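Local coordinates for protein tRNA delta(2)-isopentenylpyrophosphate transferase (Bacillus halodurans, PDB 3EXA) that probably transfers a dimethylallyl group from dimethylallyl diphosphate to the adenine at position 37 of tRNAs that read codons beginning with uridine, at residues M194-E200 with V284-T290; Y190-M194 with K308-S313. All blocks are in the same frame, centred on the assembly; numbering follows the deposited sequence.

Contact 1 (M194-E200 with V284-T290); sequences MIGLTME and VTWFDMT
Gly196 lies under the indole of Trp286, its CA 3.9 Å from the centroid of the six-membered ring and over the ring face. Trp286 CG stands anti to the carbonyl carbon (chi1 -65°), which helps lay the ring there. Val284 CG1 shares that face, and any CB on Gly196 would run into Trp286 CE3, so the fit here is close. Around it the backbones pair as parallel strands: Gly196 N gives to Thr285 O at 2.7 Å, and Gly196 O takes Phe287 N at 2.7 Å. On the face shared by Ile195, Leu197 and Phe287, Leu197 CD2 meets Phe287 CB at 4.2 Å, and Leu197 itself reaches Thr19 and the predicted ATP-binding P-loop. Selenomethionine Met199 lays CE against Met289 CB at 3.6 Å.

The Glu200-Thr290 end is more open to solvent yet well bonded. Thr290 OG1 accepts Glu200 N at 2.9 Å and gives its proton to Asp288 OD2, which also takes Thr290 N in an Asx turn; Glu200 and Asp288 are nonetheless exposed. At the other end a water joins Met194 O to Thr285 OG1. Strand 284-288 is the outermost within this chain of a parallel sheet characteristic of the P-loop NTPase fold.

Contact 2 (Y190-M194 with K308-S313); sequences YNLVM and KLEEKS
Val193 and Leu309 make the apolar part of this contact. Val193 has CG1 anti to its own nitrogen (chi1 175°), which leaves CG2 pointing at the helix, where it meets Leu309 CD2 at 3.5 Å. The same methyl rests on the aliphatic chain of Lys308, with Val193 CG2 3.7 Å from Lys308 CD; the valine and the lysine chain lie alongside, running opposite ways.

The direct polar link is one weak hydrogen bond. Asn191 CB points toward the helix, and Asn191 ND2 gives to Leu309 O at 3.4 Å with an N-H...O angle of 158°. That carbonyl already takes Ser313 N in the helix, so the amide is a second, longer donor. Asn191 OD1 is buried and finds no partner in the model; its very close approach to Lys312 is doubtful. Replacing Asn191 by an alanine would probably cost Leu309 O its second, weak donor and open a gap beside Lys312 CB.

Helix 294-317 follows the edge strand 284-288 and runs back along the sheet, as expected of an alpha/beta fold: its segment 308-313 is nearly antiparallel to strand 191-194 at 153°, the axes 8.6 Å apart. Asn191 is the centre of an inverse gamma turn.

Two waters carry the charged groups to the strand backbone. Lys308, extended all the way to its amine, gives Lys308 NZ to a water at 2.9 Å, and this water donates to Met194 O. Lys312 is bent at its last two torsions, which curls it over Leu192 O; its NZ shares a second water with Leu192 N, which lies 3.1 Å from that water.

Both contacts use strand 191-198, and Met194 belongs to each. Contact 1 is a sheet pairing: its bonds run mostly backbone to backbone, and its larger buried surface includes Leu197, which lies near the predicted P-loop. Contact 2 sets residues 191-193 of the same strand against helix 294-317, which directly follows strand 284-288; with side chains and water doing the joining, it buries less than half as much surface and lies away from the annotated sites. Each is only partly buried, but contact 1 exposes acidic residues at its far end, whereas contact 2 has partly exposed lysines, whose aliphatic chains pack and whose amines reach water. One water, on Met194 O, serves both, joining Thr285 to Lys308.

Contact 1 (M194-E200 with V284-T290)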
loop_
_atom_site.group_PDB
_atom_site.type_symbol
_atom_site.label_atom_id
_atom_site.label_comp_id
_atom_site.label_asym_id
_atom_site.label_seq_id
_atom_site.Cartn_x
_atom_site.Cartn_y
_atom_site.Cartn_z
HETATM N N MSE A 194 5.296 -19.467 -28.885
HETATM C CA MSE A 194 5.711 -18.113 -29.179
HETATM C C MSE A 194 6.689 -18.108 -30.347
HETATM O O MSE A 194 7.717 -18.778 -30.300
HETATM C CB MSE A 194 6.375 -17.522 -27.941
HETATM C CG MSE A 194 6.240 -16.026 -27.821
HETATM SE SE MSE A 194 6.757 -15.385 -26.068
HETATM C CE MSE A 194 7.706 -13.799 -26.626
ATOM N N ILE A 195 6.369 -17.362 -31.396
ATOM C CA ILE A 195 7.249 -17.278 -32.559
ATOM C C ILE A 195 7.689 -15.835 -32.732
ATOM O O ILE A 195 6.951 -14.915 -32.394
ATOM C CB ILE A 195 6.534 -17.716 -33.859
ATOM C CG1 ILE A 195 5.304 -16.842 -34.080
ATOM C CG2 ILE A 195 6.140 -19.197 -33.786
ATOM C CD1 ILE A 195 4.617 -17.073 -35.390
ATOM N N GLY A 196 8.889 -15.630 -33.257
ATOM C CA GLY A 196 9.363 -14.274 -33.461
ATOM C C GLY A 196 9.754 -14.052 -34.908
ATOM O O GLY A 196 10.340 -14.933 -35.536
ATOM N N LEU A 197 9.405 -12.882 -35.439
ATOM C CA LEU A 197 9.729 -12.512 -36.813
ATOM C C LEU A 197 10.854 -11.477 -36.791
ATOM O O LEU A 197 10.742 -10.447 -36.123
ATOM C CB LEU A 197 8.491 -11.935 -37.506
ATOM C CG LEU A 197 7.244 -12.832 -37.416
ATOM C CD1 LEU A 197 6.130 -12.252 -38.279
ATOM C CD2 LEU A 197 7.590 -14.244 -37.868
ATOM N N THR A 198 11.943 -11.773 -37.503
ATOM C CA THR A 198 13.109 -10.899 -37.574
ATOM C C THR A 198 13.376 -10.596 -39.013
ATOM O O THR A 198 12.660 -11.051 -39.906
ATOM C CB THR A 198 14.411 -11.565 -37.103
ATOM O OG1 THR A 198 14.115 -12.643 -36.218
ATOM C CG2 THR A 198 15.307 -10.547 -36.413
HETATM N N MSE A 199 14.474 -9.883 -39.230
HETATM C CA MSE A 199 14.869 -9.488 -40.567
HETATM C C MSE A 199 16.252 -8.859 -40.497
HETATM O O MSE A 199 16.655 -8.351 -39.451
HETATM C CB MSE A 199 13.850 -8.477 -41.082
HETATM C CG MSE A 199 13.715 -8.368 -42.583
HETATM SE SE MSE A 199 12.277 -7.114 -43.022
HETATM C CE MSE A 199 10.769 -8.308 -42.954
ATOM N N GLU A 200 16.975 -8.903 -41.610
ATOM C CA GLU A 200 18.312 -8.322 -41.694
ATOM C C GLU A 200 18.277 -6.842 -41.303
ATOM O O GLU A 200 17.344 -6.119 -41.658
ATOM C CB GLU A 200 18.859 -8.491 -43.118
ATOM C CG GLU A 200 19.616 -9.799 -43.334
ATOM C CD GLU A 200 19.749 -10.198 -44.805
ATOM O OE1 GLU A 200 20.040 -9.322 -45.655
ATOM O OE2 GLU A 200 19.575 -11.400 -45.106
ATOM N N VAL A 284 11.167 -18.769 -27.623
ATOM C CA VAL A 284 10.730 -17.976 -28.768
ATOM C C VAL A 284 11.436 -18.476 -30.024
ATOM O O VAL A 284 12.639 -18.268 -30.210
ATOM C CB VAL A 284 11.045 -16.471 -28.584
ATOM C CG1 VAL A 284 10.594 -15.693 -29.821
ATOM C CG2 VAL A 284 10.337 -15.933 -27.345
ATOM N N THR A 285 10.681 -19.149 -30.878
ATOM C CA THR A 285 11.212 -19.688 -32.119
ATOM C C THR A 285 11.200 -18.576 -33.168
ATOM O O THR A 285 10.153 -18.011 -33.484
ATOM C CB THR A 285 10.355 -20.881 -32.548
ATOM O OG1 THR A 285 10.272 -21.796 -31.446
ATOM C CG2 THR A 285 10.964 -21.593 -33.750
ATOM N N TRP A 286 12.370 -18.242 -33.697
ATOM C CA TRP A 286 12.426 -17.166 -34.662
ATOM C C TRP A 286 12.365 -17.588 -36.116
ATOM O O TRP A 286 12.663 -18.725 -36.479
ATOM C CB TRP A 286 13.670 -16.309 -34.429
ATOM C CG TRP A 286 13.659 -15.580 -33.117
ATOM C CD1 TRP A 286 14.075 -16.059 -31.903
ATOM C CD2 TRP A 286 13.199 -14.244 -32.883
ATOM N NE1 TRP A 286 13.907 -15.102 -30.936
ATOM C CE2 TRP A 286 13.372 -13.976 -31.508
ATOM C CE3 TRP A 286 12.662 -13.242 -33.705
ATOM C CZ2 TRP A 286 13.021 -12.748 -30.933
ATOM C CZ3 TRP A 286 12.313 -12.018 -33.130
ATOM C CH2 TRP A 286 12.498 -11.785 -31.759
ATOM N N PHE A 287 11.944 -16.649 -36.945
ATOM C CA PHE A 287 11.852 -16.883 -38.360
ATOM C C PHE A 287 12.334 -15.638 -39.052
ATOM O O PHE A 287 11.960 -14.521 -38.682
ATOM C CB PHE A 287 10.417 -17.197 -38.769
ATOM C CG PHE A 287 9.949 -18.565 -38.349
ATOM C CD1 PHE A 287 9.456 -18.792 -37.065
ATOM C CD2 PHE A 287 9.993 -19.631 -39.249
ATOM C CE1 PHE A 287 9.008 -20.057 -36.686
ATOM C CE2 PHE A 287 9.549 -20.896 -38.878
ATOM C CZ PHE A 287 9.056 -21.112 -37.595
ATOM N N ASP A 288 13.185 -15.832 -40.051
ATOM C CA ASP A 288 13.735 -14.721 -40.810
ATOM C C ASP A 288 12.805 -14.406 -41.974
ATOM O O ASP A 288 12.504 -15.270 -42.792
ATOM C CB ASP A 288 15.124 -15.092 -41.323
ATOM C CG ASP A 288 15.899 -13.893 -41.821
ATOM O OD1 ASP A 288 17.132 -14.023 -41.950
ATOM O OD2 ASP A 288 15.280 -12.831 -42.090
HETATM N N MSE A 289 12.354 -13.160 -42.037
HETATM C CA MSE A 289 11.448 -12.723 -43.087
HETATM C C MSE A 289 12.167 -11.909 -44.152
HETATM O O MSE A 289 11.526 -11.297 -45.003
HETATM C CB MSE A 289 10.319 -11.878 -42.488
HETATM C CG MSE A 289 9.573 -12.563 -41.354
HETATM SE SE MSE A 289 8.911 -14.304 -41.865
HETATM C CE MSE A 289 7.166 -13.740 -42.526
ATOM N N THR A 290 13.493 -11.894 -44.092
ATOM C CA THR A 290 14.290 -11.138 -45.051
ATOM C C THR A 290 13.969 -11.472 -46.505
ATOM O O THR A 290 14.409 -12.501 -47.030
ATOM C CB THR A 290 15.783 -11.376 -44.846
ATOM O OG1 THR A 290 16.146 -10.974 -43.524
ATOM C CG2 THR A 290 16.587 -10.569 -45.856
HETATM O O HOH W 1 8.171 -21.419 -29.957
#

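Contact 2 (Y190-M194 with K308-S313)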
loop_
_atom_site.group_PDB
_atom_site.type_symbol
_atom_site.label_atom_id
_atom_site.label_comp_id
_atom_site.label_asym_id
_atom_site.label_seq_id
_atom_site.Cartn_x
_atom_site.Cartn_y
_atom_site.Cartn_z
ATOM N N TYR A 190 -0.581 -21.243 -19.854
ATOM C CA TYR A 190 -1.124 -21.629 -21.162
ATOM C C TYR A 190 -0.261 -22.653 -21.911
ATOM O O TYR A 190 0.901 -22.892 -21.565
ATOM C CB TYR A 190 -1.279 -20.401 -22.084
ATOM C CG TYR A 190 -2.188 -19.298 -21.591
ATOM C CD1 TYR A 190 -1.669 -18.162 -20.990
ATOM C CD2 TYR A 190 -3.573 -19.398 -21.728
ATOM C CE1 TYR A 190 -2.500 -17.151 -20.534
ATOM C CE2 TYR A 190 -4.420 -18.392 -21.273
ATOM C CZ TYR A 190 -3.874 -17.267 -20.674
ATOM O OH TYR A 190 -4.701 -16.266 -20.212
ATOM N N ASN A 191 -0.861 -23.264 -22.930
ATOM C CA ASN A 191 -0.158 -24.196 -23.808
ATOM C C ASN A 191 0.288 -23.165 -24.835
ATOM O O ASN A 191 -0.376 -22.957 -25.854
ATOM C CB ASN A 191 -1.138 -25.190 -24.452
ATOM C CG ASN A 191 -0.477 -26.080 -25.497
ATOM O OD1 ASN A 191 0.627 -25.793 -25.972
ATOM N ND2 ASN A 191 -1.163 -27.153 -25.874
ATOM N N LEU A 192 1.388 -22.489 -24.529
ATOM C CA LEU A 192 1.887 -21.434 -25.386
ATOM C C LEU A 192 2.964 -21.811 -26.390
ATOM O O LEU A 192 3.849 -22.631 -26.124
ATOM C CB LEU A 192 2.376 -20.264 -24.523
ATOM C CG LEU A 192 2.888 -18.983 -25.212
ATOM C CD1 LEU A 192 2.725 -17.817 -24.278
ATOM C CD2 LEU A 192 4.353 -19.137 -25.607
ATOM N N VAL A 193 2.839 -21.194 -27.562
ATOM C CA VAL A 193 3.766 -21.326 -28.669
ATOM C C VAL A 193 4.046 -19.871 -29.057
ATOM O O VAL A 193 3.147 -19.122 -29.463
ATOM C CB VAL A 193 3.148 -22.086 -29.864
ATOM C CG1 VAL A 193 4.115 -22.084 -31.040
ATOM C CG2 VAL A 193 2.840 -23.523 -29.462
HETATM N N MSE A 194 5.296 -19.467 -28.885
HETATM C CA MSE A 194 5.711 -18.113 -29.179
HETATM C C MSE A 194 6.689 -18.108 -30.347
HETATM O O MSE A 194 7.717 -18.778 -30.300
HETATM C CB MSE A 194 6.375 -17.522 -27.941
HETATM C CG MSE A 194 6.240 -16.026 -27.821
HETATM SE SE MSE A 194 6.757 -15.385 -26.068
HETATM C CE MSE A 194 7.706 -13.799 -26.626
ATOM N N LYS A 308 3.693 -28.055 -32.695
ATOM C CA LYS A 308 4.010 -27.848 -31.279
ATOM C C LYS A 308 2.758 -27.809 -30.412
ATOM O O LYS A 308 2.757 -28.351 -29.309
ATOM C CB LYS A 308 4.821 -26.563 -31.078
ATOM C CG LYS A 308 5.440 -26.416 -29.688
ATOM C CD LYS A 308 6.183 -25.086 -29.564
ATOM C CE LYS A 308 6.823 -24.874 -28.182
ATOM N NZ LYS A 308 7.539 -23.563 -28.088
ATOM N N LEU A 309 1.691 -27.176 -30.895
ATOM C CA LEU A 309 0.455 -27.124 -30.117
ATOM C C LEU A 309 -0.075 -28.530 -29.854
ATOM O O LEU A 309 -0.518 -28.836 -28.748
ATOM C CB LEU A 309 -0.613 -26.304 -30.842
ATOM C CG LEU A 309 -0.463 -24.785 -30.757
ATOM C CD1 LEU A 309 -1.515 -24.122 -31.631
ATOM C CD2 LEU A 309 -0.598 -24.348 -29.307
ATOM N N GLU A 310 -0.018 -29.382 -30.875
ATOM C CA GLU A 310 -0.494 -30.757 -30.764
ATOM C C GLU A 310 0.379 -31.647 -29.894
ATOM O O GLU A 310 -0.140 -32.469 -29.146
ATOM C CB GLU A 310 -0.604 -31.413 -32.137
ATOM C CG GLU A 310 -1.173 -32.820 -32.076
ATOM C CD GLU A 310 -2.596 -32.831 -31.550
ATOM O OE1 GLU A 310 -3.191 -33.927 -31.431
ATOM O OE2 GLU A 310 -3.119 -31.735 -31.256
ATOM N N GLU A 311 1.697 -31.519 -30.002
ATOM C CA GLU A 311 2.548 -32.361 -29.180
ATOM C C GLU A 311 2.495 -31.928 -27.716
ATOM O O GLU A 311 2.686 -32.753 -26.819
ATOM C CB GLU A 311 3.993 -32.350 -29.680
ATOM C CG GLU A 311 4.748 -31.106 -29.319
ATOM C CD GLU A 311 6.220 -31.219 -29.644
ATOM O OE1 GLU A 311 6.840 -32.225 -29.245
ATOM O OE2 GLU A 311 6.757 -30.298 -30.291
ATOM N N LYS A 312 2.233 -30.646 -27.464
ATOM C CA LYS A 312 2.139 -30.169 -26.085
ATOM C C LYS A 312 0.815 -30.664 -25.529
ATOM O O LYS A 312 0.728 -31.071 -24.374
ATOM C CB LYS A 312 2.205 -28.634 -26.019
ATOM C CG LYS A 312 3.591 -28.065 -26.302
ATOM C CD LYS A 312 3.567 -26.549 -26.436
ATOM C CE LYS A 312 3.346 -25.846 -25.107
ATOM N NZ LYS A 312 4.574 -25.837 -24.267
ATOM N N SER A 313 -0.216 -30.637 -26.365
ATOM C CA SER A 313 -1.522 -31.109 -25.946
ATOM C C SER A 313 -1.438 -32.604 -25.624
ATOM O O SER A 313 -1.943 -33.044 -24.592
ATOM C CB SER A 313 -2.558 -30.856 -27.043
ATOM O OG SER A 313 -3.849 -31.264 -26.626
HETATM O O HOH W 2 3.567 -23.496 -22.501
HETATM O O HOH W 1 8.171 -21.419 -29.957
#